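Protein ACDH-11, isoform b (Caenorhabditis elegans, PDB 4Y9J) belongs to the acyl-CoA dehydrogenase family of flavoproteins and binds flavin-adenine dinucleotide in a four-chain assembly. Local coordinates at residues 527-530 with 531-535. Sequence-based numbering, arbitrary orientation.
Sequences IAFT and IARIY
Arg533 folds back along the helix over Phe529 and Thr530, one turn earlier. Its chain bends at the CG-CD bond (chi3 -63°), which turns the guanidinium toward the N-terminal end of the helix. CB of Phe529 lies under one face of this group, near its rim, 3.8 Å from Arg533 NH1. The phenyl ring stands almost upright to the guanidinium, with the planes 86° apart, and NH1 sits at the ring edge. Arg533 NH2 makes a weak, bent hydrogen bond to Thr530 OG1 (3.3 Å, N-H...O angle 123°). The stronger partners lie elsewhere: Thr530 OG1 hydrogen-bonds to the backbone O of His526, and Arg533 NE to that of Leu567.

Two side-chain pairs lie alongside, each four residues apart. CG2 of Ile527 meets CD1 of Ile531 at 4.1 Å. CG2 of Thr530 meets CD1 of Ile534 more closely, at 3.6 Å. Regular i+4 to i backbone hydrogen bonds join the turn, such as Ile534 N to Thr530 O at 3.0 Å.

The isoleucines are buried; Phe529 and Arg533 are partly exposed. Helix 524-545 belongs to the acyl-CoA dehydrogenase 11 C-terminal domain-like region. Ile531 and Ile534 face helices 466-478 and 486-512. Phe529, Ala532 and Arg533 lie against helix 389-419, where Tyr405 meets the Phe529 ring edge-to-face.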
ATOM      1  N   ILE B 527      -0.307  -8.237  45.924  1.00 41.54           N
ATOM      2  CA  ILE B 527      -1.572  -8.405  46.655  1.00 42.01           C
ATOM      3  C   ILE B 527      -2.662  -8.860  45.673  1.00 41.17           C
ATOM      4  O   ILE B 527      -3.285  -9.910  45.904  1.00 41.23           O
ATOM      5  CB  ILE B 527      -1.985  -7.099  47.378  1.00 42.92           C
ATOM      6  CG1 ILE B 527      -0.979  -6.778  48.468  1.00 44.67           C
ATOM      7  CG2 ILE B 527      -3.435  -7.185  47.915  1.00 43.60           C
ATOM      8  CD1 ILE B 527      -1.137  -5.429  49.152  1.00 47.65           C
ATOM      9  N   ALA B 528      -2.849  -8.144  44.558  1.00 39.67           N
ATOM     10  CA  ALA B 528      -3.857  -8.497  43.588  1.00 39.13           C
ATOM     11  C   ALA B 528      -3.680  -9.913  43.020  1.00 40.03           C
ATOM     12  O   ALA B 528      -4.655 -10.658  42.903  1.00 39.49           O
ATOM     13  CB  ALA B 528      -3.978  -7.444  42.495  1.00 37.95           C
ATOM     14  N   PHE B 529      -2.445 -10.291  42.669  1.00 37.69           N
ATOM     15  CA  PHE B 529      -2.171 -11.619  42.133  1.00 37.66           C
ATOM     16  C   PHE B 529      -2.446 -12.742  43.175  1.00 40.03           C
ATOM     17  O   PHE B 529      -2.851 -13.843  42.829  1.00 40.31           O
ATOM     18  CB  PHE B 529      -0.706 -11.699  41.736  1.00 40.30           C
ATOM     19  CG  PHE B 529      -0.361 -11.204  40.343  1.00 38.41           C
ATOM     20  CD1 PHE B 529      -1.058 -10.220  39.698  1.00 35.83           C
ATOM     21  CD2 PHE B 529       0.825 -11.685  39.719  1.00 41.45           C
ATOM     22  CE1 PHE B 529      -0.742  -9.804  38.393  1.00 37.91           C
ATOM     23  CE2 PHE B 529       1.171 -11.231  38.430  1.00 40.54           C
ATOM     24  CZ  PHE B 529       0.383 -10.300  37.771  1.00 35.95           C
ATOM     25  N   THR B 530      -2.128 -12.487  44.440  1.00 40.29           N
ATOM     26  CA  THR B 530      -2.379 -13.474  45.490  1.00 42.93           C
ATOM     27  C   THR B 530      -3.864 -13.733  45.625  1.00 44.13           C
ATOM     28  O   THR B 530      -4.276 -14.862  45.763  1.00 44.78           O
ATOM     29  CB  THR B 530      -1.787 -13.029  46.814  1.00 43.62           C
ATOM     30  OG1 THR B 530      -0.383 -12.829  46.638  1.00 44.07           O
ATOM     31  CG2 THR B 530      -2.048 -14.070  47.883  1.00 46.23           C
ATOM     32  N   ILE B 531      -4.651 -12.665  45.570  1.00 44.55           N
ATOM     33  CA  ILE B 531      -6.105 -12.787  45.582  1.00 45.41           C
ATOM     34  C   ILE B 531      -6.568 -13.662  44.389  1.00 44.21           C
ATOM     35  O   ILE B 531      -7.348 -14.681  44.570  1.00 44.86           O
ATOM     36  CB  ILE B 531      -6.780 -11.409  45.611  1.00 44.13           C
ATOM     37  CG1 ILE B 531      -6.486 -10.757  46.947  1.00 48.59           C
ATOM     38  CG2 ILE B 531      -8.314 -11.548  45.430  1.00 46.20           C
ATOM     39  CD1 ILE B 531      -6.883  -9.305  47.086  1.00 50.27           C
ATOM     40  N   ALA B 532      -6.064 -13.330  43.215  1.00 39.84           N
ATOM     41  CA  ALA B 532      -6.466 -14.046  42.025  1.00 38.69           C
ATOM     42  C   ALA B 532      -6.186 -15.516  42.193  1.00 40.72           C
ATOM     43  O   ALA B 532      -7.020 -16.327  41.926  1.00 41.93           O
ATOM     44  CB  ALA B 532      -5.744 -13.513  40.797  1.00 38.05           C
ATOM     45  N   ARG B 533      -4.997 -15.874  42.680  1.00 42.10           N
ATOM     46  CA  ARG B 533      -4.612 -17.279  42.747  1.00 42.08           C
ATOM     47  C   ARG B 533      -5.357 -18.045  43.840  1.00 44.62           C
ATOM     48  O   ARG B 533      -5.646 -19.220  43.667  1.00 45.36           O
ATOM     49  CB  ARG B 533      -3.122 -17.393  42.958  1.00 44.06           C
ATOM     50  CG  ARG B 533      -2.350 -16.867  41.756  1.00 44.38           C
ATOM     51  CD  ARG B 533      -0.841 -16.905  41.875  1.00 47.16           C
ATOM     52  NE  ARG B 533      -0.323 -16.060  42.971  1.00 55.93           N
ATOM     53  CZ  ARG B 533       0.674 -15.154  42.924  1.00 57.42           C
ATOM     54  NH1 ARG B 533       1.352 -14.918  41.749  1.00 51.74           N
ATOM     55  NH2 ARG B 533       0.995 -14.505  44.098  1.00 52.75           N
ATOM     56  N   ILE B 534      -5.566 -17.413  44.989  1.00 44.98           N
ATOM     57  CA  ILE B 534      -6.329 -18.010  46.077  1.00 47.81           C
ATOM     58  C   ILE B 534      -7.746 -18.308  45.594  1.00 46.57           C
ATOM     59  O   ILE B 534      -8.288 -19.407  45.820  1.00 48.87           O
ATOM     60  CB  ILE B 534      -6.338 -17.097  47.341  1.00 49.02           C
ATOM     61  CG1 ILE B 534      -4.926 -17.135  47.975  1.00 51.59           C
ATOM     62  CG2 ILE B 534      -7.400 -17.556  48.376  1.00 51.04           C
ATOM     63  CD1 ILE B 534      -4.706 -16.151  49.100  1.00 53.69           C
ATOM     64  N   TYR B 535      -8.353 -17.301  44.998  1.00 43.16           N
ATOM     65  CA  TYR B 535      -9.750 -17.402  44.573  1.00 45.04           C
ATOM     66  C   TYR B 535      -9.848 -18.477  43.490  1.00 44.70           C
ATOM     67  O   TYR B 535     -10.735 -19.354  43.550  1.00 47.67           O
ATOM     68  CB  TYR B 535     -10.225 -16.026  44.074  1.00 44.49           C
ATOM     69  CG  TYR B 535     -11.696 -15.730  44.232  1.00 44.82           C
ATOM     70  CD1 TYR B 535     -12.654 -16.740  44.237  1.00 47.69           C
ATOM     71  CD2 TYR B 535     -12.136 -14.391  44.301  1.00 45.05           C
ATOM     72  CE1 TYR B 535     -14.032 -16.426  44.397  1.00 50.15           C
ATOM     73  CE2 TYR B 535     -13.485 -14.064  44.439  1.00 46.66           C
ATOM     74  CZ  TYR B 535     -14.425 -15.056  44.430  1.00 48.58           C
ATOM     75  OH  TYR B 535     -15.731 -14.692  44.518  1.00 51.99           O
TER